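Local atomic coordinates of 1-deoxy-D-xylulose 5-phosphate reductoisomerase (Zymomonas mobilis, PDB entry 1R0K), a protein that catalyses the NADPH-dependent rearrangement and reduction of 1-deoxy-D-xylulose 5-phosphate to 2-C-methyl-D-erythritol 4-phosphate in isoprenoid biosynthesis, using a divalent metal cation. Residues B[21-25]-B[48-52]; B[32-36]-B[52-57]; B[107-111]-B[365-369]; B[185-191]-B[342-346]; B[353-357]-B[374-379]. One frame throughout, in Å; residues are numbered along the deposited sequence.

Interaction 1. Residues B[21-25]-B[48-52]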
# COMPACT_ATOMS: atom_id res chain seq x y z
N LEU B 21 5.89 18.14 -17.59
CA LEU B 21 5.23 18.78 -18.73
C LEU B 21 4.41 17.78 -19.55
O LEU B 21 3.34 18.10 -20.05
CB LEU B 21 6.26 19.48 -19.62
CG LEU B 21 6.62 20.89 -19.13
CD1 LEU B 21 7.82 21.42 -19.88
CD2 LEU B 21 5.42 21.80 -19.32
N ASP B 22 4.93 16.56 -19.66
CA ASP B 22 4.24 15.50 -20.39
C ASP B 22 2.81 15.39 -19.85
O ASP B 22 1.85 15.41 -20.61
CB ASP B 22 4.97 14.17 -20.21
CG ASP B 22 4.31 13.02 -20.98
OD1 ASP B 22 4.63 12.82 -22.17
OD2 ASP B 22 3.45 12.33 -20.39
N LEU B 23 2.68 15.29 -18.53
CA LEU B 23 1.37 15.16 -17.92
C LEU B 23 0.53 16.42 -18.04
O LEU B 23 -0.68 16.35 -18.24
CB LEU B 23 1.50 14.76 -16.44
CG LEU B 23 2.22 13.43 -16.18
CD1 LEU B 23 2.08 13.05 -14.70
CD2 LEU B 23 1.61 12.34 -17.05
N ILE B 24 1.17 17.58 -17.91
CA ILE B 24 0.45 18.85 -18.01
C ILE B 24 -0.11 19.05 -19.42
O ILE B 24 -1.27 19.42 -19.59
CB ILE B 24 1.38 20.05 -17.69
CG1 ILE B 24 1.76 20.02 -16.20
CG2 ILE B 24 0.68 21.37 -18.03
CD1 ILE B 24 2.78 21.07 -15.80
N GLU B 25 0.70 18.77 -20.43
CA GLU B 25 0.27 18.95 -21.81
C GLU B 25 -0.81 17.99 -22.29
O GLU B 25 -1.48 18.26 -23.30
CB GLU B 25 1.49 18.94 -22.72
CG GLU B 25 2.31 20.21 -22.56
CD GLU B 25 3.52 20.26 -23.46
OE1 GLU B 25 4.61 19.83 -23.03
OE2 GLU B 25 3.37 20.73 -24.61
N ALA B 48 8.75 24.76 -24.80
CA ALA B 48 7.76 24.36 -23.80
C ALA B 48 6.87 25.53 -23.43
O ALA B 48 5.64 25.39 -23.33
CB ALA B 48 8.46 23.82 -22.56
N ALA B 49 7.48 26.69 -23.22
CA ALA B 49 6.74 27.89 -22.85
C ALA B 49 5.72 28.26 -23.92
O ALA B 49 4.56 28.56 -23.62
CB ALA B 49 7.71 29.05 -22.62
N LYS B 50 6.16 28.25 -25.18
CA LYS B 50 5.28 28.59 -26.28
C LYS B 50 4.17 27.57 -26.47
O LYS B 50 3.03 27.93 -26.75
CB LYS B 50 6.10 28.75 -27.58
CG LYS B 50 7.00 29.97 -27.56
CD LYS B 50 7.68 30.21 -28.90
CE LYS B 50 8.73 29.16 -29.19
NZ LYS B 50 9.42 29.47 -30.47
N ARG B 51 4.50 26.29 -26.31
CA ARG B 51 3.50 25.23 -26.45
C ARG B 51 2.38 25.39 -25.43
O ARG B 51 1.20 25.36 -25.78
CB ARG B 51 4.13 23.86 -26.24
CG ARG B 51 5.14 23.44 -27.27
CD ARG B 51 5.30 21.93 -27.22
NE ARG B 51 5.65 21.44 -25.89
CZ ARG B 51 6.89 21.41 -25.41
NH1 ARG B 51 7.12 20.95 -24.18
NH2 ARG B 51 7.90 21.82 -26.16
N THR B 52 2.77 25.55 -24.17
CA THR B 52 1.81 25.68 -23.08
C THR B 52 1.27 27.09 -22.90
O THR B 52 0.50 27.35 -21.97
CB THR B 52 2.44 25.24 -21.75
OG1 THR B 52 3.53 26.11 -21.43
CG2 THR B 52 2.95 23.80 -21.86
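Arg51 NE donates to Glu25 OE2 at 2.7 Å, and next to it Arg51 NH1 donates to Glu25 OE1 at 3.0 Å. The result is a side-on, bidentate salt bridge from helix 42-51 to helix 15-25. Each oxygen is met on its syn side, and both lie close to the guanidinium plane; carboxylate and guanidinium are only 19° from coplanar. The Glu25 chain runs straight out beyond CG (chi2 -179°) to carry its acid across the gap. Arg51 instead folds at chi3 (-56°), which lays the guanidinium back along its own helix with Ala48 CA over one face, near its rim.

Beside the ion pair the contact is apolar. Glu25 CG rests on Thr52 CG2 at 3.7 Å, and one turn back Leu21 CD1 meets Ala48 CB, also at 3.7 Å. Thr52 turns its methyl to Glu25 while Thr52 OG1 donates back to Ala48 O at 2.9 Å. The same carbonyl takes Thr52 N on the opposite face of its plane. Replacing Glu25 with an alanine would remove both acceptors and would probably leave Arg51 without its countercharge, its guanidinium able to swing.

These two helices pack side by side against the parallel sheet of the Rossmann-type NADPH domain, where Thr52 also touches Val33 and Leu36 of strand 31-38. Ala48 lies about 6 Å, side chain to side chain, from Thr13, a predicted NADPH-binding residue. Two charged hydrogen bonds at the partly exposed margin, backed by small methyl contacts inside, probably help to set how the helices lie against each other.

Interaction 2. Residues B[32-36]-B[52-57]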
# COMPACT_ATOMS: atom_id res chain seq x y z
N GLN B 32 -3.30 25.48 -16.36
CA GLN B 32 -2.86 26.72 -16.99
C GLN B 32 -1.44 27.02 -16.50
O GLN B 32 -1.22 27.27 -15.32
CB GLN B 32 -3.79 27.87 -16.60
CG GLN B 32 -3.19 29.25 -16.82
CD GLN B 32 -4.20 30.36 -16.67
OE1 GLN B 32 -4.97 30.40 -15.71
NE2 GLN B 32 -4.21 31.29 -17.63
N VAL B 33 -0.49 26.98 -17.42
CA VAL B 33 0.90 27.22 -17.08
C VAL B 33 1.22 28.68 -16.83
O VAL B 33 1.01 29.53 -17.70
CB VAL B 33 1.83 26.70 -18.18
CG1 VAL B 33 3.28 26.96 -17.81
CG2 VAL B 33 1.60 25.21 -18.38
N ILE B 34 1.73 28.98 -15.64
CA ILE B 34 2.11 30.33 -15.29
C ILE B 34 3.56 30.54 -15.70
O ILE B 34 3.84 31.18 -16.71
CB ILE B 34 1.96 30.59 -13.77
CG1 ILE B 34 0.51 30.35 -13.33
CG2 ILE B 34 2.38 32.02 -13.43
CD1 ILE B 34 -0.49 31.25 -14.03
N ALA B 35 4.49 29.99 -14.92
CA ALA B 35 5.89 30.15 -15.24
C ALA B 35 6.62 28.83 -15.43
O ALA B 35 6.27 27.82 -14.82
CB ALA B 35 6.59 30.97 -14.16
N LEU B 36 7.63 28.86 -16.29
CA LEU B 36 8.48 27.70 -16.54
C LEU B 36 9.88 28.26 -16.42
O LEU B 36 10.14 29.38 -16.86
CB LEU B 36 8.27 27.14 -17.95
CG LEU B 36 6.91 26.54 -18.31
CD1 LEU B 36 7.03 25.92 -19.70
CD2 LEU B 36 6.50 25.48 -17.29
N THR B 52 2.77 25.55 -24.17
CA THR B 52 1.81 25.68 -23.08
C THR B 52 1.27 27.09 -22.90
O THR B 52 0.50 27.35 -21.97
CB THR B 52 2.44 25.24 -21.75
OG1 THR B 52 3.53 26.11 -21.43
CG2 THR B 52 2.95 23.80 -21.86
N ASN B 53 1.67 28.00 -23.78
CA ASN B 53 1.20 29.38 -23.70
C ASN B 53 1.49 29.92 -22.30
O ASN B 53 0.65 30.57 -21.69
CB ASN B 53 -0.30 29.44 -23.99
CG ASN B 53 -0.81 30.85 -24.15
OD1 ASN B 53 -2.02 31.09 -24.12
ND2 ASN B 53 0.10 31.80 -24.34
N ALA B 54 2.68 29.61 -21.80
CA ALA B 54 3.09 30.05 -20.47
C ALA B 54 3.13 31.57 -20.41
O ALA B 54 3.37 32.24 -21.41
CB ALA B 54 4.46 29.48 -20.12
N LYS B 55 2.89 32.12 -19.22
CA LYS B 55 2.90 33.57 -19.05
C LYS B 55 4.33 34.09 -18.98
O LYS B 55 4.61 35.20 -19.42
CB LYS B 55 2.14 33.96 -17.78
CG LYS B 55 2.10 35.46 -17.55
CD LYS B 55 1.33 35.82 -16.29
CE LYS B 55 1.36 37.32 -16.04
NZ LYS B 55 0.64 37.69 -14.79
N ARG B 56 5.23 33.28 -18.45
CA ARG B 56 6.62 33.71 -18.34
C ARG B 56 7.58 32.53 -18.36
O ARG B 56 7.26 31.45 -17.88
CB ARG B 56 6.81 34.49 -17.03
CG ARG B 56 8.22 35.02 -16.82
CD ARG B 56 8.31 35.77 -15.50
NE ARG B 56 7.31 36.82 -15.41
CZ ARG B 56 7.11 37.58 -14.33
NH1 ARG B 56 7.87 37.41 -13.25
NH2 ARG B 56 6.16 38.50 -14.34
N ALA B 57 8.76 32.77 -18.93
CA ALA B 57 9.81 31.76 -19.01
C ALA B 57 11.07 32.39 -18.43
O ALA B 57 11.45 33.50 -18.80
CB ALA B 57 10.05 31.35 -20.46
O HOH W 1 -1.03 26.38 -20.06
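Ala35 pairs with Arg56, and Leu36 with Ala57, in a parallel beta ladder that joins the two strands of a Rossmann beta-alpha-beta unit, strand 31-38, helix 42-51 and strand 56-59. Among the backbone hydrogen bonds, Leu36 N donates to Arg56 O at 3.1 Å. Ile34 O takes Arg56 N at 3.1 Å together with a weak, bent bond from Lys55 N. Short CA-H...O contacts run alongside, such as Ala35 CA to Arg56 O at 3.2 Å. Arg56 carries its charge outward to a salt bridge with Glu78.

Before the ladder starts, the chain leaves helix 42-51 through a Schellman motif at Asn53. Here water replaces direct pairing: one molecule accepts from Val33 N and donates to Thr52 O at 2.6 Å.

The apolar contacts gather on the face of the sheet covered by helices 42-51 and 15-25. Val33 CG1 meets Ala54 CB at 3.6 Å, while Leu36 CG lies farther from the same methyl and Leu36 also touches Leu45 and Ala48 of the covering helix. With Val33 CG1 anti to the backbone N (chi1 179°), its other methyl is driven against the threonine, and Val33 CG2 comes to 3.5 Å from Thr52 CB, tighter than normal van der Waals contact.

Interaction 3. Residues B[107-111]-B[365-369]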
# COMPACT_ATOMS: atom_id res chain seq x y z
N LEU B 107 17.06 26.52 -3.64
CA LEU B 107 16.52 26.80 -2.31
C LEU B 107 15.63 28.04 -2.21
O LEU B 107 14.51 27.97 -1.69
CB LEU B 107 17.65 26.91 -1.28
CG LEU B 107 18.43 25.63 -0.96
CD1 LEU B 107 19.53 25.94 0.05
CD2 LEU B 107 17.49 24.56 -0.40
N LYS B 108 16.13 29.17 -2.70
CA LYS B 108 15.39 30.43 -2.65
C LYS B 108 14.02 30.39 -3.31
O LYS B 108 13.03 30.82 -2.72
CB LYS B 108 16.22 31.54 -3.30
CG LYS B 108 17.30 32.12 -2.40
CD LYS B 108 16.68 32.92 -1.28
CE LYS B 108 17.75 33.65 -0.48
NZ LYS B 108 17.13 34.50 0.58
N ALA B 109 13.95 29.87 -4.53
CA ALA B 109 12.68 29.79 -5.25
C ALA B 109 11.75 28.79 -4.58
O ALA B 109 10.54 29.01 -4.49
CB ALA B 109 12.92 29.40 -6.71
N THR B 110 12.33 27.68 -4.12
CA THR B 110 11.54 26.64 -3.46
C THR B 110 10.89 27.20 -2.20
O THR B 110 9.70 27.02 -1.98
CB THR B 110 12.44 25.43 -3.11
OG1 THR B 110 12.96 24.86 -4.32
CG2 THR B 110 11.64 24.36 -2.37
N LEU B 111 11.68 27.89 -1.38
CA LEU B 111 11.14 28.47 -0.16
C LEU B 111 10.08 29.51 -0.50
O LEU B 111 9.03 29.57 0.15
CB LEU B 111 12.25 29.12 0.66
CG LEU B 111 11.77 29.82 1.94
CD1 LEU B 111 10.87 28.89 2.74
CD2 LEU B 111 12.97 30.25 2.77
N LEU B 365 17.90 30.81 5.21
CA LEU B 365 18.58 30.23 4.07
C LEU B 365 19.99 30.82 3.96
O LEU B 365 20.92 30.15 3.51
CB LEU B 365 17.81 30.48 2.76
CG LEU B 365 16.55 29.65 2.53
CD1 LEU B 365 15.97 29.98 1.15
CD2 LEU B 365 16.88 28.16 2.62
N GLU B 366 20.14 32.07 4.39
CA GLU B 366 21.44 32.71 4.34
C GLU B 366 22.46 31.92 5.17
O GLU B 366 23.61 31.78 4.77
CB GLU B 366 21.35 34.16 4.84
CG GLU B 366 20.56 35.08 3.92
CD GLU B 366 19.16 34.55 3.59
OE1 GLU B 366 18.34 34.38 4.52
OE2 GLU B 366 18.89 34.31 2.40
N ASP B 367 22.02 31.39 6.31
CA ASP B 367 22.90 30.60 7.16
C ASP B 367 23.24 29.28 6.46
O ASP B 367 24.38 28.80 6.53
CB ASP B 367 22.24 30.28 8.51
CG ASP B 367 22.07 31.50 9.39
OD1 ASP B 367 22.81 32.48 9.22
OD2 ASP B 367 21.19 31.47 10.28
N VAL B 368 22.26 28.69 5.79
CA VAL B 368 22.48 27.43 5.09
C VAL B 368 23.56 27.60 4.02
O VAL B 368 24.49 26.81 3.95
CB VAL B 368 21.17 26.94 4.43
CG1 VAL B 368 21.44 25.67 3.61
CG2 VAL B 368 20.13 26.66 5.50
N PHE B 369 23.44 28.65 3.21
CA PHE B 369 24.43 28.91 2.17
C PHE B 369 25.81 29.07 2.78
O PHE B 369 26.80 28.56 2.25
CB PHE B 369 24.06 30.18 1.41
CG PHE B 369 22.81 30.06 0.60
CD1 PHE B 369 21.86 31.08 0.61
CD2 PHE B 369 22.58 28.94 -0.19
CE1 PHE B 369 20.70 30.98 -0.15
CE2 PHE B 369 21.43 28.84 -0.96
CZ PHE B 369 20.49 29.86 -0.94
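The Phe369 ring meets Lys108 at its edge: Lys108 CE lies near the ring plane, 4.0 Å from Phe369 CE1. Leu107 CD1 approaches the same ring obliquely, 3.6 Å from Phe369 CE2. The other flat group, the Glu366 carboxylate, receives Lys108 NZ on the syn side of OE2, 22° out of its plane. The salt bridge from Lys108 NZ to Glu366 OE2 measures 2.5 Å, so short that its exact length is doubtful, though the pairing of charges is plain. Lys108 bends at chi2 (-70°), and this brings its chain past the ring edge so that the ammonium can reach the acid.

Under this polar margin lies the leucine core. Leu365 reaches across to helix 107-115, sliding past Leu111 in the opposite direction. Leu365 CD1 presses on Leu111 CD2 at 3.4 Å, a tight carbon pair, and lies 3.9 Å from Lys108 CD, while Leu365 CD2 faces Leu107 CB at 4.2 Å. Shortening Leu365 to an alanine would probably open a gap between the helices and leave Leu111 CD2 without its closest partner across the contact. Farther along, Leu107 CD1 also touches Val368 CG1.

The two short helical segments run roughly antiparallel, at 156°, with their axes 11.6 Å apart. Helix 107-115 belongs to the nucleotide-binding domain, and Leu107 packs beside Asn124 and Glu126, both predicted to bind NADPH. Helix 365-385 begins against it, and helix 132-142 closes the inner side, with Met135 on Leu107 and Leu111 and Leu134 on Val368; helix 83-90 adds Val87 next to Lys108.

Interaction 4. Residues B[185-191]-B[342-346]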
# COMPACT_ATOMS: atom_id res chain seq x y z
N LEU B 185 34.48 -4.42 1.03
CA LEU B 185 35.16 -3.16 1.30
C LEU B 185 36.52 -3.19 0.64
O LEU B 185 36.98 -2.19 0.10
CB LEU B 185 35.34 -2.96 2.81
CG LEU B 185 34.32 -2.11 3.56
CD1 LEU B 185 34.61 -2.21 5.05
CD2 LEU B 185 34.39 -0.67 3.09
N ALA B 186 37.17 -4.35 0.69
CA ALA B 186 38.49 -4.50 0.11
C ALA B 186 38.48 -4.20 -1.38
O ALA B 186 39.36 -3.51 -1.89
CB ALA B 186 39.03 -5.92 0.36
N GLU B 187 37.49 -4.72 -2.10
CA GLU B 187 37.45 -4.43 -3.53
C GLU B 187 37.06 -2.97 -3.75
O GLU B 187 37.64 -2.29 -4.59
CB GLU B 187 36.47 -5.34 -4.28
CG GLU B 187 36.68 -5.28 -5.79
CD GLU B 187 35.59 -5.98 -6.59
OE1 GLU B 187 34.96 -6.91 -6.05
OE2 GLU B 187 35.40 -5.61 -7.77
N MET B 188 36.08 -2.50 -3.00
CA MET B 188 35.63 -1.11 -3.15
C MET B 188 36.81 -0.14 -3.04
O MET B 188 36.83 0.90 -3.70
CB MET B 188 34.55 -0.77 -2.12
CG MET B 188 33.17 -1.32 -2.48
SD MET B 188 31.80 -0.64 -1.51
CE MET B 188 31.81 -1.72 -0.09
N ALA B 189 37.79 -0.49 -2.21
CA ALA B 189 38.96 0.36 -2.04
C ALA B 189 39.65 0.64 -3.38
O ALA B 189 40.23 1.70 -3.56
CB ALA B 189 39.95 -0.31 -1.09
N THR B 190 39.55 -0.30 -4.31
CA THR B 190 40.20 -0.15 -5.62
C THR B 190 39.32 0.41 -6.73
O THR B 190 39.80 0.64 -7.84
CB THR B 190 40.72 -1.51 -6.14
OG1 THR B 190 39.62 -2.29 -6.63
CG2 THR B 190 41.40 -2.28 -5.02
N VAL B 191 38.05 0.63 -6.45
CA VAL B 191 37.15 1.15 -7.48
C VAL B 191 37.62 2.47 -8.10
O VAL B 191 37.95 3.42 -7.39
CB VAL B 191 35.72 1.30 -6.91
CG1 VAL B 191 34.83 2.02 -7.92
CG2 VAL B 191 35.15 -0.07 -6.60
N GLY B 342 40.67 7.98 -3.04
CA GLY B 342 40.11 6.68 -3.38
C GLY B 342 38.61 6.67 -3.15
O GLY B 342 38.07 7.57 -2.51
N PHE B 343 37.93 5.64 -3.66
CA PHE B 343 36.48 5.51 -3.52
C PHE B 343 36.03 5.55 -2.06
O PHE B 343 35.06 6.25 -1.71
CB PHE B 343 36.01 4.20 -4.15
CG PHE B 343 34.52 3.98 -4.07
CD1 PHE B 343 33.65 4.69 -4.89
CD2 PHE B 343 34.00 3.05 -3.17
CE1 PHE B 343 32.26 4.48 -4.82
CE2 PHE B 343 32.62 2.84 -3.09
CZ PHE B 343 31.75 3.55 -3.92
N LEU B 344 36.72 4.81 -1.20
CA LEU B 344 36.36 4.77 0.21
C LEU B 344 36.74 6.01 0.99
O LEU B 344 36.31 6.19 2.14
CB LEU B 344 36.99 3.54 0.88
CG LEU B 344 36.50 2.19 0.34
CD1 LEU B 344 37.15 1.05 1.14
CD2 LEU B 344 34.98 2.11 0.44
N ASP B 345 37.54 6.88 0.38
CA ASP B 345 37.95 8.12 1.05
C ASP B 345 36.81 9.13 1.06
O ASP B 345 36.82 10.09 1.83
CB ASP B 345 39.17 8.75 0.37
CG ASP B 345 40.44 7.94 0.56
OD1 ASP B 345 40.65 7.42 1.68
OD2 ASP B 345 41.23 7.84 -0.39
N ILE B 346 35.82 8.93 0.18
CA ILE B 346 34.69 9.84 0.11
C ILE B 346 33.99 9.93 1.47
O ILE B 346 33.90 11.01 2.05
CB ILE B 346 33.67 9.40 -0.96
CG1 ILE B 346 34.32 9.45 -2.34
CG2 ILE B 346 32.45 10.30 -0.92
CD1 ILE B 346 33.51 8.80 -3.44
O HOH W 2 39.35 3.79 -5.40
O HOH W 3 39.64 3.88 -1.62
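Ala189 and Leu344 pack carbon on carbon, yet their backbones are linked through water, with no direct hydrogen bond between 185-191 and 342-346. Ala189 O accepts from two waters: one, at 2.9 Å from Ala189 O, itself accepts from Phe343 N and donates to Val191 O, and the other accepts from Leu344 N at 3.1 Å. The type I turn from Met188 to Val191 presents the Ala189 and Val191 carbonyls to this pair of waters. Across from it, Gly342 N donates to Asp345 OD2 at 2.7 Å, bracing the bend that leads into helix 345-356.

Leu344 fits against helix 185-188 and Ala189: its CD1 lies 3.4 Å from Leu185 O and 3.8 Å from Ala189 CB, while its CD2 leans on Met188 CB. Phe343, with CG anti to the backbone N (chi1 -179°), places its ring beside Met188 and Val191. Met188 SD sits at the ring edge, 5.2 Å from the ring centroid and 75° off its normal, a Met-aromatic contact. Phe343 CB also comes to 3.4 Å from Met188 O, and Val191 CB flanks the ring obliquely.

Beyond the two segments Phe343 meets the ring of Phe180 edge to face and touches Ala213 and Thr214 of helix 206-214. Its side chain is about 9 Å from that of Ser212, a predicted substrate-binding residue. The seam therefore joins the C-terminal helices to the part of the fold predicted to bind substrate through an apolar side that includes one Met-aromatic contact and a hydrated backbone side, where waters bridge polar groups of the turn and the helix entrance.

Interaction 5. Residues B[353-357]-B[374-379]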
# COMPACT_ATOMS: atom_id res chain seq x y z
N THR B 353 35.03 15.90 8.07
CA THR B 353 34.45 17.23 8.01
C THR B 353 33.36 17.39 9.08
O THR B 353 33.30 18.40 9.77
CB THR B 353 33.85 17.51 6.61
OG1 THR B 353 34.85 17.26 5.62
CG2 THR B 353 33.40 18.97 6.50
N LEU B 354 32.51 16.38 9.22
CA LEU B 354 31.44 16.41 10.21
C LEU B 354 31.97 16.56 11.63
O LEU B 354 31.30 17.14 12.49
CB LEU B 354 30.58 15.15 10.12
CG LEU B 354 29.56 15.08 8.98
CD1 LEU B 354 28.97 13.68 8.92
CD2 LEU B 354 28.47 16.12 9.20
N ASP B 355 33.17 16.04 11.88
CA ASP B 355 33.76 16.14 13.21
C ASP B 355 34.45 17.48 13.43
O ASP B 355 34.39 18.04 14.52
CB ASP B 355 34.78 15.02 13.45
CG ASP B 355 34.13 13.65 13.54
OD1 ASP B 355 33.03 13.55 14.11
OD2 ASP B 355 34.75 12.68 13.07
N HIS B 356 35.08 18.00 12.39
CA HIS B 356 35.83 19.25 12.48
C HIS B 356 35.02 20.55 12.39
O HIS B 356 35.34 21.53 13.06
CB HIS B 356 36.93 19.25 11.41
CG HIS B 356 37.88 20.41 11.50
ND1 HIS B 356 37.51 21.70 11.18
CD2 HIS B 356 39.18 20.46 11.85
CE1 HIS B 356 38.55 22.50 11.34
NE2 HIS B 356 39.58 21.77 11.75
N TYR B 357 33.98 20.55 11.56
CA TYR B 357 33.16 21.75 11.38
C TYR B 357 31.76 21.54 11.92
O TYR B 357 30.96 20.81 11.34
CB TYR B 357 33.11 22.12 9.90
CG TYR B 357 32.28 23.35 9.60
CD1 TYR B 357 32.53 24.56 10.24
CD2 TYR B 357 31.23 23.29 8.68
CE1 TYR B 357 31.76 25.70 9.96
CE2 TYR B 357 30.46 24.41 8.40
CZ TYR B 357 30.73 25.61 9.04
OH TYR B 357 29.97 26.72 8.75
N GLU B 374 31.22 27.04 3.78
CA GLU B 374 32.28 26.73 4.72
C GLU B 374 32.59 25.23 4.75
O GLU B 374 33.76 24.84 4.75
CB GLU B 374 31.90 27.22 6.12
CG GLU B 374 33.05 27.25 7.12
CD GLU B 374 34.22 28.09 6.65
OE1 GLU B 374 34.00 29.13 5.99
OE2 GLU B 374 35.38 27.73 6.95
N ALA B 375 31.55 24.40 4.79
CA ALA B 375 31.74 22.95 4.81
C ALA B 375 32.57 22.51 3.60
O ALA B 375 33.45 21.67 3.72
CB ALA B 375 30.39 22.24 4.81
N ARG B 376 32.26 23.08 2.44
CA ARG B 376 32.98 22.78 1.21
C ARG B 376 34.46 23.12 1.33
O ARG B 376 35.33 22.36 0.90
CB ARG B 376 32.39 23.56 0.03
CG ARG B 376 31.09 22.99 -0.52
CD ARG B 376 30.39 23.98 -1.45
NE ARG B 376 29.26 23.36 -2.13
CZ ARG B 376 29.37 22.60 -3.22
NH1 ARG B 376 30.57 22.38 -3.76
NH2 ARG B 376 28.30 22.05 -3.76
N ILE B 377 34.75 24.28 1.90
CA ILE B 377 36.13 24.71 2.07
C ILE B 377 36.87 23.82 3.07
O ILE B 377 38.01 23.43 2.83
CB ILE B 377 36.19 26.18 2.53
CG1 ILE B 377 35.71 27.08 1.39
CG2 ILE B 377 37.60 26.55 2.96
CD1 ILE B 377 35.60 28.54 1.76
N GLN B 378 36.21 23.49 4.17
CA GLN B 378 36.81 22.63 5.20
C GLN B 378 37.05 21.21 4.68
O GLN B 378 38.08 20.60 4.96
CB GLN B 378 35.88 22.56 6.41
CG GLN B 378 35.64 23.91 7.07
CD GLN B 378 36.67 24.20 8.13
OE1 GLN B 378 37.88 24.15 7.88
NE2 GLN B 378 36.19 24.51 9.34
N ALA B 379 36.09 20.69 3.92
CA ALA B 379 36.22 19.36 3.35
C ALA B 379 37.41 19.32 2.40
O ALA B 379 38.22 18.39 2.44
CB ALA B 379 34.93 18.98 2.61
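Tyr357 reaches across to helix 365-385, beginning at CB, which lies 3.9 Å from Gln378 NE2. CG is anti to the backbone N (chi1 179°), and this sends the ring straight at the facing helix. Around the ring the neighbours change: CD1 looks to the Gln378 amide, Tyr357 CD2 packs 4.1 Å from Ala375 CB, and CE2 lies near Ala375 N. On the same side of the ring, Tyr357 CE1 and CZ rest on Glu374 CG, with CZ at 3.4 Å. At the tip, Tyr357 OH is 3.3 Å from Glu374 CB. The acid turns away: Glu374 bends at chi2 (56°), so that its methylenes, and not its carboxylate, meet the phenol.

One turn back, Thr353 brings the helices closest. Thr353 OG1 lies 3.4 Å from Ala379 CA, but its hydrogen bond goes to Ile349 O in its own helix, leaving Thr353 CG2 to face Ala375 O. At the outer margin Gln378 NE2 comes to the edge of the His356 ring, 3.6 Å from His356 ND1, with amide and ring planes 85° apart. No hydrogen bond forms there, and the buried His356 ND1 has no partner in the model.

The pair is a helical hairpin of the C-terminal domain, helix 345-356 turning back onto helix 365-385. Helix 321-337 covers one side of it through Ala328, Val324 and Ala327. Since no hydrogen bond crosses between the segments, the hold comes from shape: alanines let the helices approach, and one aromatic ring is bedded on the aliphatic stem of an otherwise charged residue.

How the interactions relate
From the N terminus, interaction 1 opens at 21-25 and interaction 2 at 32-36, closing at 48-52 and 52-57; the two cross and share Thr52, one joining helices 15-25 and 42-51, the other strands 31-38 and 56-59 of the nucleotide-binding sheet. Interaction 3 opens next, at 107-111, and closes at 365-369, a loop of some 250 residues that brings the C-terminal helix back to the first domain. Interaction 4 lies wholly within that loop and ties 185-191 to the entrance of helix 345-356. Interaction 5 follows it in series, using the far end of the same helix, and crosses interaction 3, with which it shares helix 365-385. Interactions 1 and 4 lie about 44 Å apart between centres.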